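Local coordinates for protein type III effector HopU1 (PDB 3U0J) that probably transfers ADP-ribose from NAD+ to arginine side chains of target proteins, acting as a type III effector of a plant-pathogenic bacterium, at residues R53-A58 with S105-G110; R118-Y123 with E142-H147; V168-R173 with A196-T201. One frame throughout, in Å; residues are numbered along the deposited sequence.

Contact 1 (R53-A58 with S105-G110); sequences RLHVDA and SHLVRG
H55 and L107 meet at the surface of a small antiparallel sheet in which strand 55-56 lies along one margin of strand 103-108 and strand 111-112 along the other. The tight part of the contact is the imidazole under the leucine. L107 CD1 sits over one face of the ring, 3.7 Å from its centroid and 26° off the ring normal, a CH-pi contact displaced toward the rim on the CG side. The second methyl works further out: L107 CD2 lies 3.5 Å from H55 NE2, and the two side chains cross at about a right angle. The opposite face of the imidazole looks at the carbonyl oxygen of R53, which stands above the ring centre. H55 CG is beside the backbone N and anti to the carbonyl carbon (chi1 -63°), a rotamer that slips the ring between the R53 carbonyl and the leucine. At its edge, near the ring plane, the imidazole meets S105 O, with ND1 at 3.5 Å. Backbone bonds of H55 with S104 and of D57 with D102 bind the strands; the H55 side chain also touches I112.

Packing thins toward L54 and S105, although their CA atoms are only 5.1 Å apart. L54 CD2 merely approaches S105 N at 4.2 Å, and a water adds a further link. It donates to R53 O and to S105 O, each at 2.7 Å, bridging the two backbones. The leucine-imidazole end is thus packed and the R53-S105 end bridged by water. S105 turns its CB away from strand 55-56, and its hydroxyl is engaged by its own neighbour: H106 ND1 donates to S105 OG at 2.6 Å, with that oxygen lying almost exactly in the plane of the H106 ring.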
loop_
_atom_site.group_PDB
_atom_site.type_symbol
_atom_site.label_atom_id
_atom_site.label_comp_id
_atom_site.label_asym_id
_atom_site.label_seq_id
_atom_site.Cartn_x
_atom_site.Cartn_y
_atom_site.Cartn_z
ATOM N N ARG A 53 -4.050 20.196 -0.208
ATOM C CA ARG A 53 -2.776 20.856 -0.467
ATOM C C ARG A 53 -1.854 20.089 -1.406
ATOM O O ARG A 53 -0.858 20.639 -1.858
ATOM C CB ARG A 53 -2.037 21.141 0.843
ATOM C CG ARG A 53 -2.437 22.451 1.529
ATOM C CD ARG A 53 -1.438 22.780 2.652
ATOM N NE ARG A 53 -1.192 21.592 3.472
ATOM C CZ ARG A 53 -1.805 21.342 4.627
ATOM N NH1 ARG A 53 -2.684 22.217 5.116
ATOM N NH2 ARG A 53 -1.531 20.223 5.296
ATOM N N LEU A 54 -2.170 18.828 -1.692
ATOM C CA LEU A 54 -1.343 18.048 -2.608
ATOM C C LEU A 54 -1.345 18.647 -4.012
ATOM O O LEU A 54 -2.320 19.233 -4.457
ATOM C CB LEU A 54 -1.817 16.593 -2.687
ATOM C CG LEU A 54 -1.818 15.733 -1.424
ATOM C CD1 LEU A 54 -2.432 14.341 -1.696
ATOM C CD2 LEU A 54 -0.427 15.611 -0.917
ATOM N N HIS A 55 -0.249 18.480 -4.722
ATOM C CA HIS A 55 -0.207 18.882 -6.103
ATOM C C HIS A 55 -0.626 17.722 -6.971
ATOM O O HIS A 55 -0.230 16.579 -6.737
ATOM C CB HIS A 55 1.201 19.346 -6.456
ATOM C CG HIS A 55 1.625 20.551 -5.687
ATOM N ND1 HIS A 55 2.452 20.479 -4.589
ATOM C CD2 HIS A 55 1.285 21.854 -5.819
ATOM C CE1 HIS A 55 2.630 21.691 -4.090
ATOM N NE2 HIS A 55 1.928 22.541 -4.818
ATOM N N VAL A 56 -1.438 18.013 -7.974
ATOM C CA VAL A 56 -1.813 16.993 -8.939
ATOM C C VAL A 56 -1.058 17.200 -10.243
ATOM O O VAL A 56 -0.886 18.339 -10.706
ATOM C CB VAL A 56 -3.310 17.013 -9.234
ATOM C CG1 VAL A 56 -3.724 15.675 -9.769
ATOM C CG2 VAL A 56 -4.093 17.356 -7.972
ATOM N N ASP A 57 -0.613 16.092 -10.830
ATOM C CA ASP A 57 0.177 16.129 -12.053
ATOM C C ASP A 57 -0.661 16.679 -13.179
ATOM O O ASP A 57 -1.621 16.038 -13.614
ATOM C CB ASP A 57 0.657 14.729 -12.411
ATOM C CG ASP A 57 1.229 14.644 -13.808
ATOM O OD1 ASP A 57 1.560 15.692 -14.392
ATOM O OD2 ASP A 57 1.358 13.517 -14.323
ATOM N N ALA A 58 -0.290 17.864 -13.659
ATOM C CA ALA A 58 -1.065 18.526 -14.707
ATOM C C ALA A 58 -0.957 17.814 -16.067
ATOM O O ALA A 58 -1.843 17.942 -16.923
ATOM C CB ALA A 58 -0.668 20.001 -14.821
ATOM N N SER A 105 3.482 15.958 -2.300
ATOM C CA SER A 105 3.477 17.058 -1.346
ATOM C C SER A 105 4.170 18.264 -1.953
ATOM O O SER A 105 3.863 19.392 -1.592
ATOM C CB SER A 105 4.244 16.659 -0.100
ATOM O OG SER A 105 5.563 16.271 -0.447
ATOM N N HIS A 106 5.108 18.027 -2.876
ATOM C CA HIS A 106 5.944 19.106 -3.389
ATOM C C HIS A 106 5.885 19.295 -4.879
ATOM O O HIS A 106 5.375 18.444 -5.606
ATOM C CB HIS A 106 7.391 18.898 -2.997
ATOM C CG HIS A 106 7.653 19.165 -1.560
ATOM N ND1 HIS A 106 7.096 18.407 -0.553
ATOM C CD2 HIS A 106 8.404 20.115 -0.952
ATOM C CE1 HIS A 106 7.512 18.861 0.617
ATOM N NE2 HIS A 106 8.308 19.898 0.402
ATOM N N LEU A 107 6.422 20.435 -5.310
ATOM C CA LEU A 107 6.500 20.802 -6.709
ATOM C C LEU A 107 7.993 20.899 -7.017
ATOM O O LEU A 107 8.780 21.352 -6.172
ATOM C CB LEU A 107 5.815 22.150 -6.892
ATOM C CG LEU A 107 4.711 22.384 -7.935
ATOM C CD1 LEU A 107 3.820 21.178 -8.156
ATOM C CD2 LEU A 107 3.868 23.573 -7.514
ATOM N N VAL A 108 8.402 20.417 -8.187
ATOM C CA VAL A 108 9.793 20.583 -8.614
ATOM C C VAL A 108 9.806 21.317 -9.946
ATOM O O VAL A 108 9.561 20.724 -10.990
ATOM C CB VAL A 108 10.556 19.242 -8.751
ATOM C CG1 VAL A 108 11.984 19.515 -9.138
ATOM C CG2 VAL A 108 10.526 18.449 -7.447
ATOM N N ARG A 109 10.056 22.619 -9.915
ATOM C CA ARG A 109 9.923 23.399 -11.143
ATOM C C ARG A 109 8.526 23.240 -11.725
ATOM O O ARG A 109 7.496 23.529 -11.093
ATOM C CB ARG A 109 10.909 22.910 -12.201
ATOM C CG ARG A 109 12.377 22.893 -11.776
ATOM C CD ARG A 109 13.260 22.511 -12.949
ATOM N NE ARG A 109 14.658 22.353 -12.568
ATOM C CZ ARG A 109 15.591 21.804 -13.349
ATOM N NH1 ARG A 109 15.259 21.352 -14.560
ATOM N NH2 ARG A 109 16.851 21.702 -12.914
ATOM N N GLY A 110 8.471 22.773 -12.956
ATOM C CA GLY A 110 7.162 22.494 -13.504
ATOM C C GLY A 110 6.381 21.540 -12.598
ATOM O O GLY A 110 5.407 21.920 -11.944
HETATM O O HOH W 1 1.453 20.085 -0.579
#

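Contact 2 (R118-Y123 with E142-H147)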
loop_
_atom_site.group_PDB
_atom_site.type_symbol
_atom_site.label_atom_id
_atom_site.label_comp_id
_atom_site.label_asym_id
_atom_site.label_seq_id
_atom_site.Cartn_x
_atom_site.Cartn_y
_atom_site.Cartn_z
ATOM N N ARG A 118 5.351 7.054 -2.236
ATOM C CA ARG A 118 6.767 6.839 -1.985
ATOM C C ARG A 118 7.292 7.649 -0.810
ATOM O O ARG A 118 8.054 7.147 -0.013
ATOM C CB ARG A 118 7.596 7.134 -3.229
ATOM C CG ARG A 118 9.005 6.576 -3.157
ATOM C CD ARG A 118 9.669 6.768 -4.477
ATOM N NE ARG A 118 9.059 5.968 -5.536
ATOM C CZ ARG A 118 9.165 4.643 -5.609
ATOM N NH1 ARG A 118 9.820 3.976 -4.653
ATOM N NH2 ARG A 118 8.608 3.984 -6.622
ATOM N N GLU A 119 6.879 8.905 -0.703
ATOM C CA GLU A 119 7.316 9.736 0.405
ATOM C C GLU A 119 6.836 9.123 1.708
ATOM O O GLU A 119 7.579 9.070 2.687
ATOM C CB GLU A 119 6.793 11.161 0.253
ATOM C CG GLU A 119 7.164 12.090 1.391
ATOM C CD GLU A 119 6.702 13.522 1.162
ATOM O OE1 GLU A 119 6.022 13.779 0.140
ATOM O OE2 GLU A 119 7.029 14.397 2.007
ATOM N N VAL A 120 5.595 8.631 1.705
ATOM C CA VAL A 120 4.986 8.051 2.902
ATOM C C VAL A 120 5.625 6.727 3.273
ATOM O O VAL A 120 6.052 6.536 4.404
ATOM C CB VAL A 120 3.459 7.885 2.739
ATOM C CG1 VAL A 120 2.903 6.934 3.795
ATOM C CG2 VAL A 120 2.784 9.237 2.831
ATOM N N ASN A 121 5.704 5.821 2.307
ATOM C CA ASN A 121 6.332 4.522 2.521
ATOM C C ASN A 121 7.748 4.702 3.024
ATOM O O ASN A 121 8.122 4.115 4.038
ATOM C CB ASN A 121 6.332 3.696 1.238
ATOM C CG ASN A 121 4.970 3.118 0.919
ATOM O OD1 ASN A 121 4.037 3.226 1.712
ATOM N ND2 ASN A 121 4.850 2.501 -0.240
ATOM N N ASN A 122 8.523 5.540 2.335
ATOM C CA ASN A 122 9.888 5.804 2.751
ATOM C C ASN A 122 9.967 6.362 4.169
ATOM O O ASN A 122 10.810 5.932 4.968
ATOM C CB ASN A 122 10.603 6.707 1.749
ATOM C CG ASN A 122 11.249 5.914 0.631
ATOM O OD1 ASN A 122 10.986 4.728 0.485
ATOM N ND2 ASN A 122 12.096 6.559 -0.155
ATOM N N TYR A 123 9.091 7.316 4.472
ATOM C CA TYR A 123 8.984 7.871 5.818
ATOM C C TYR A 123 8.749 6.767 6.857
ATOM O O TYR A 123 9.473 6.655 7.827
ATOM C CB TYR A 123 7.858 8.912 5.904
ATOM C CG TYR A 123 7.484 9.212 7.330
ATOM C CD1 TYR A 123 6.453 8.521 7.960
ATOM C CD2 TYR A 123 8.185 10.154 8.069
ATOM C CE1 TYR A 123 6.114 8.782 9.278
ATOM C CE2 TYR A 123 7.861 10.417 9.389
ATOM C CZ TYR A 123 6.828 9.730 9.989
ATOM O OH TYR A 123 6.514 9.983 11.307
ATOM N N GLU A 142 3.574 15.402 11.736
ATOM C CA GLU A 142 2.337 16.151 11.526
ATOM C C GLU A 142 1.972 16.266 10.044
ATOM O O GLU A 142 0.791 16.340 9.681
ATOM C CB GLU A 142 2.445 17.552 12.155
ATOM C CG GLU A 142 3.120 17.575 13.538
ATOM C CD GLU A 142 4.638 17.356 13.467
ATOM O OE1 GLU A 142 5.321 18.142 12.763
ATOM O OE2 GLU A 142 5.144 16.401 14.114
ATOM N N LYS A 143 2.984 16.278 9.187
ATOM C CA LYS A 143 2.741 16.497 7.779
ATOM C C LYS A 143 2.045 15.308 7.140
ATOM O O LYS A 143 1.054 15.476 6.447
ATOM C CB LYS A 143 4.041 16.814 7.055
ATOM C CG LYS A 143 4.350 18.304 6.967
ATOM C CD LYS A 143 5.852 18.557 7.113
ATOM C CE LYS A 143 6.675 17.380 6.573
ATOM N NZ LYS A 143 8.126 17.500 6.913
ATOM N N LEU A 144 2.535 14.103 7.379
ATOM C CA LEU A 144 1.978 12.947 6.679
ATOM C C LEU A 144 0.907 12.172 7.456
ATOM O O LEU A 144 0.121 11.429 6.856
ATOM C CB LEU A 144 3.096 11.998 6.252
ATOM C CG LEU A 144 4.218 12.683 5.478
ATOM C CD1 LEU A 144 5.424 11.805 5.401
ATOM C CD2 LEU A 144 3.746 13.049 4.107
ATOM N N SER A 145 0.863 12.340 8.776
ATOM C CA SER A 145 0.004 11.490 9.595
ATOM C C SER A 145 -1.466 11.518 9.195
ATOM O O SER A 145 -2.123 10.489 9.238
ATOM C CB SER A 145 0.170 11.801 11.074
ATOM O OG SER A 145 -0.002 13.174 11.271
ATOM N N PRO A 146 -1.989 12.686 8.785
ATOM C CA PRO A 146 -3.393 12.655 8.380
ATOM C C PRO A 146 -3.651 11.585 7.323
ATOM O O PRO A 146 -4.714 10.993 7.318
ATOM C CB PRO A 146 -3.615 14.042 7.789
ATOM C CG PRO A 146 -2.569 14.877 8.364
ATOM C CD PRO A 146 -1.388 14.010 8.564
ATOM N N HIS A 147 -2.686 11.329 6.450
ATOM C CA HIS A 147 -2.844 10.309 5.415
ATOM C C HIS A 147 -2.513 8.910 5.939
ATOM O O HIS A 147 -3.160 7.917 5.581
ATOM C CB HIS A 147 -1.966 10.633 4.202
ATOM C CG HIS A 147 -1.976 9.572 3.144
ATOM N ND1 HIS A 147 -2.936 9.520 2.154
ATOM C CD2 HIS A 147 -1.139 8.531 2.912
ATOM C CE1 HIS A 147 -2.692 8.492 1.360
ATOM N NE2 HIS A 147 -1.606 7.875 1.795
#
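Helix 116-126 packs against the N-terminal approach to helix 145-162 through one central leucine, L144, within the ADP-ribosyltransferase region of the chain. The backbones come nearest at V120 and L144, with CA atoms 6.9 Å apart. L144 divides its two methyls between two turns of the facing helix, CD1 to Y123 and CD2 to E119 and V120. L144 CD1 lies 3.8 Å from Y123 CB and equally close to CG, touching the root of the tyrosine. L144 CD2 is 4.1 Å from V120 CG2, and the two side chains slide past each other in opposite directions. That same methyl also meets E119, where OE2 passes at 4.1 Å beyond an extended side chain. Three residues further on, H147 closes the row: its CD2 lies 4.0 Å from V120 CG2, the valine branch that serves both L144 and H147. H147 reaches it with CG anti to the backbone N (chi1 175°). L144 contributes its backbone as well, its carbonyl oxygen accepting from H147 N at 2.8 Å. I148 packs on V120 and Y123 from the same helix.

Several polar ends have partners beyond the two segments. Y123 OH is hydrogen-bonded to D141 N and H140 ND1, H147 NE2 to H98 ND1, and E119 OE1 to S105. No hydrogen bond crosses between the segments, which implies that the helices are held together here by apolar fit, while the bonds at Y123 OH hold the far end of the phenol and the one at H147 NE2 probably helps fix the turn of the imidazole.

Contact 3 (V168-R173 with A196-T201); sequences VYRGIR and AFMSTT
Y169 and T201 form a single antiparallel bridge, a hydrogen-bonded pair with both backbone bonds made. Y169 N donates to T201 O at 2.7 Å, the donor tilted out of the carbonyl plane. The return bond, T201 N to Y169 O at 2.8 Å, is straighter (164° at the hydrogen) and lies in the carbonyl plane. That the bridge stands alone is consistent with strand directions 116° apart.

Around the bridge the threonines pack by their methyls. T201 CG2 comes to 3.5 Å from Y169 O, while T201 OG1 turns to E239 O and I203 N. T200 CG2 lies 3.9 Å from R170 CG, the two side chains crossing at about a right angle. V168 CG2 lies against T200 near its hydroxyl, which is hydrogen-bonded to I242 O. R170 bends at chi2 (-89°) and again at chi3, folding its guanidinium back beside the second segment; M198 CG lies over one of its faces, 4.1 Å from NE, and I172 CD1 also packs over a face. R170 and S199-T200-T201 match the Arg and Ser-Thr-Ser-like elements of the R-S-E class of ADP-ribosyltransferases, and E239 and E241 probably its Glu-x-Glu, consistent with an NAD+ site here; S199 OG bonds weakly to E241 OE2.

The bridge joins the margins of two sheets. Strand 167-172 pairs antiparallel with strand 218-224 through backbone bonds of V168, R170 and I172, strand 199-201 pairs with 241-243, and F197, just before it, packs its side chain on helices 116-126 and 145-162.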
loop_
_atom_site.group_PDB
_atom_site.type_symbol
_atom_site.label_atom_id
_atom_site.label_comp_id
_atom_site.label_asym_id
_atom_site.label_seq_id
_atom_site.Cartn_x
_atom_site.Cartn_y
_atom_site.Cartn_z
ATOM N N VAL A 168 -1.073 -14.058 -2.896
ATOM C CA VAL A 168 -0.869 -12.866 -3.691
ATOM C C VAL A 168 0.598 -12.854 -4.029
ATOM O O VAL A 168 1.359 -13.665 -3.486
ATOM C CB VAL A 168 -1.172 -11.603 -2.907
ATOM C CG1 VAL A 168 -2.641 -11.533 -2.566
ATOM C CG2 VAL A 168 -0.321 -11.549 -1.647
ATOM N N TYR A 169 0.992 -11.929 -4.909
ATOM C CA TYR A 169 2.336 -11.889 -5.460
ATOM C C TYR A 169 2.903 -10.474 -5.439
ATOM O O TYR A 169 2.155 -9.499 -5.417
ATOM C CB TYR A 169 2.341 -12.424 -6.894
ATOM C CG TYR A 169 1.783 -13.828 -7.032
ATOM C CD1 TYR A 169 2.604 -14.953 -6.901
ATOM C CD2 TYR A 169 0.430 -14.029 -7.293
ATOM C CE1 TYR A 169 2.087 -16.224 -7.016
ATOM C CE2 TYR A 169 -0.095 -15.300 -7.418
ATOM C CZ TYR A 169 0.732 -16.391 -7.275
ATOM O OH TYR A 169 0.178 -17.641 -7.410
ATOM N N ARG A 170 4.234 -10.388 -5.448
ATOM C CA ARG A 170 4.987 -9.138 -5.421
ATOM C C ARG A 170 6.168 -9.327 -6.329
ATOM O O ARG A 170 6.818 -10.368 -6.287
ATOM C CB ARG A 170 5.586 -8.898 -4.042
ATOM C CG ARG A 170 4.819 -7.992 -3.148
ATOM C CD ARG A 170 5.230 -6.556 -3.337
ATOM N NE ARG A 170 6.382 -6.165 -2.531
ATOM C CZ ARG A 170 6.880 -4.929 -2.539
ATOM N NH1 ARG A 170 6.301 -3.986 -3.312
ATOM N NH2 ARG A 170 7.950 -4.642 -1.786
ATOM N N GLY A 171 6.479 -8.311 -7.118
ATOM C CA GLY A 171 7.676 -8.341 -7.923
ATOM C C GLY A 171 8.561 -7.198 -7.501
ATOM O O GLY A 171 8.094 -6.069 -7.382
ATOM N N ILE A 172 9.834 -7.499 -7.280
ATOM C CA ILE A 172 10.835 -6.529 -6.863
ATOM C C ILE A 172 12.014 -6.620 -7.834
ATOM O O ILE A 172 12.258 -7.682 -8.405
ATOM C CB ILE A 172 11.288 -6.840 -5.400
ATOM C CG1 ILE A 172 10.260 -6.314 -4.419
ATOM C CG2 ILE A 172 12.615 -6.212 -5.053
ATOM C CD1 ILE A 172 9.811 -4.902 -4.769
ATOM N N ARG A 173 12.730 -5.518 -8.033
ATOM C CA ARG A 173 13.992 -5.522 -8.788
ATOM C C ARG A 173 15.166 -5.146 -7.855
ATOM O O ARG A 173 15.164 -4.077 -7.236
ATOM C CB ARG A 173 13.911 -4.541 -9.957
ATOM C CG ARG A 173 15.126 -4.547 -10.861
ATOM C CD ARG A 173 15.018 -3.444 -11.905
ATOM N NE ARG A 173 16.254 -3.312 -12.662
ATOM C CZ ARG A 173 16.513 -3.962 -13.790
ATOM N NH1 ARG A 173 15.606 -4.789 -14.303
ATOM N NH2 ARG A 173 17.682 -3.784 -14.403
ATOM N N ALA A 196 6.238 -0.251 5.950
ATOM C CA ALA A 196 5.284 0.531 5.170
ATOM C C ALA A 196 4.070 -0.313 4.785
ATOM O O ALA A 196 3.932 -1.441 5.241
ATOM C CB ALA A 196 5.955 1.122 3.956
ATOM N N PHE A 197 3.195 0.240 3.949
ATOM C CA PHE A 197 2.002 -0.460 3.479
ATOM C C PHE A 197 2.369 -1.371 2.324
ATOM O O PHE A 197 2.580 -0.875 1.222
ATOM C CB PHE A 197 0.987 0.570 2.957
ATOM C CG PHE A 197 0.463 1.488 4.009
ATOM C CD1 PHE A 197 -0.595 1.108 4.808
ATOM C CD2 PHE A 197 1.039 2.710 4.219
ATOM C CE1 PHE A 197 -1.068 1.939 5.802
ATOM C CE2 PHE A 197 0.580 3.545 5.211
ATOM C CZ PHE A 197 -0.483 3.163 6.000
ATOM N N MET A 198 2.436 -2.682 2.537
ATOM C CA MET A 198 2.791 -3.578 1.438
ATOM C C MET A 198 1.697 -3.690 0.392
ATOM O O MET A 198 0.499 -3.787 0.702
ATOM C CB MET A 198 3.180 -4.971 1.904
ATOM C CG MET A 198 4.062 -5.670 0.866
ATOM S SD MET A 198 4.382 -7.399 1.197
ATOM C CE MET A 198 5.547 -7.282 2.533
ATOM N N SER A 199 2.119 -3.666 -0.860
ATOM C CA SER A 199 1.190 -3.710 -1.969
ATOM C C SER A 199 1.461 -4.975 -2.737
ATOM O O SER A 199 2.608 -5.288 -3.046
ATOM C CB SER A 199 1.396 -2.498 -2.868
ATOM O OG SER A 199 0.615 -2.615 -4.036
ATOM N N THR A 200 0.412 -5.714 -3.042
ATOM C CA THR A 200 0.583 -7.024 -3.652
ATOM C C THR A 200 -0.495 -7.230 -4.705
ATOM O O THR A 200 -1.460 -6.468 -4.758
ATOM C CB THR A 200 0.482 -8.145 -2.587
ATOM O OG1 THR A 200 -0.884 -8.290 -2.157
ATOM C CG2 THR A 200 1.380 -7.834 -1.373
ATOM N N THR A 201 -0.349 -8.249 -5.542
ATOM C CA THR A 201 -1.371 -8.484 -6.556
ATOM C C THR A 201 -1.812 -9.938 -6.579
ATOM O O THR A 201 -1.008 -10.831 -6.371
ATOM C CB THR A 201 -0.896 -8.066 -7.952
ATOM O OG1 THR A 201 -1.939 -8.312 -8.894
ATOM C CG2 THR A 201 0.283 -8.876 -8.345
#

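How the contacts relate
The three contacts follow one another along the chain and run from a surface contact to a partly buried one between two sheets. Contacts 1 and 2 have centres 16 Å apart and touch through a probable hydrogen bond, S105 OG to E119 OE1 at 2.6 Å. Contacts 2 and 3 have centres 19 Å apart and meet where N121 OD1 packs 3.6 Å from A196 CB, so helix 116-126, part of contact 2, touches both contact 1 and contact 3. Contacts 1 and 3 do not meet: their nearest atoms are about 13 Å apart. Contact 3 carries the residues that family resemblance places at the probable NAD+ site; contact 2 lies among the helices and contact 1 in the small sheet beyond.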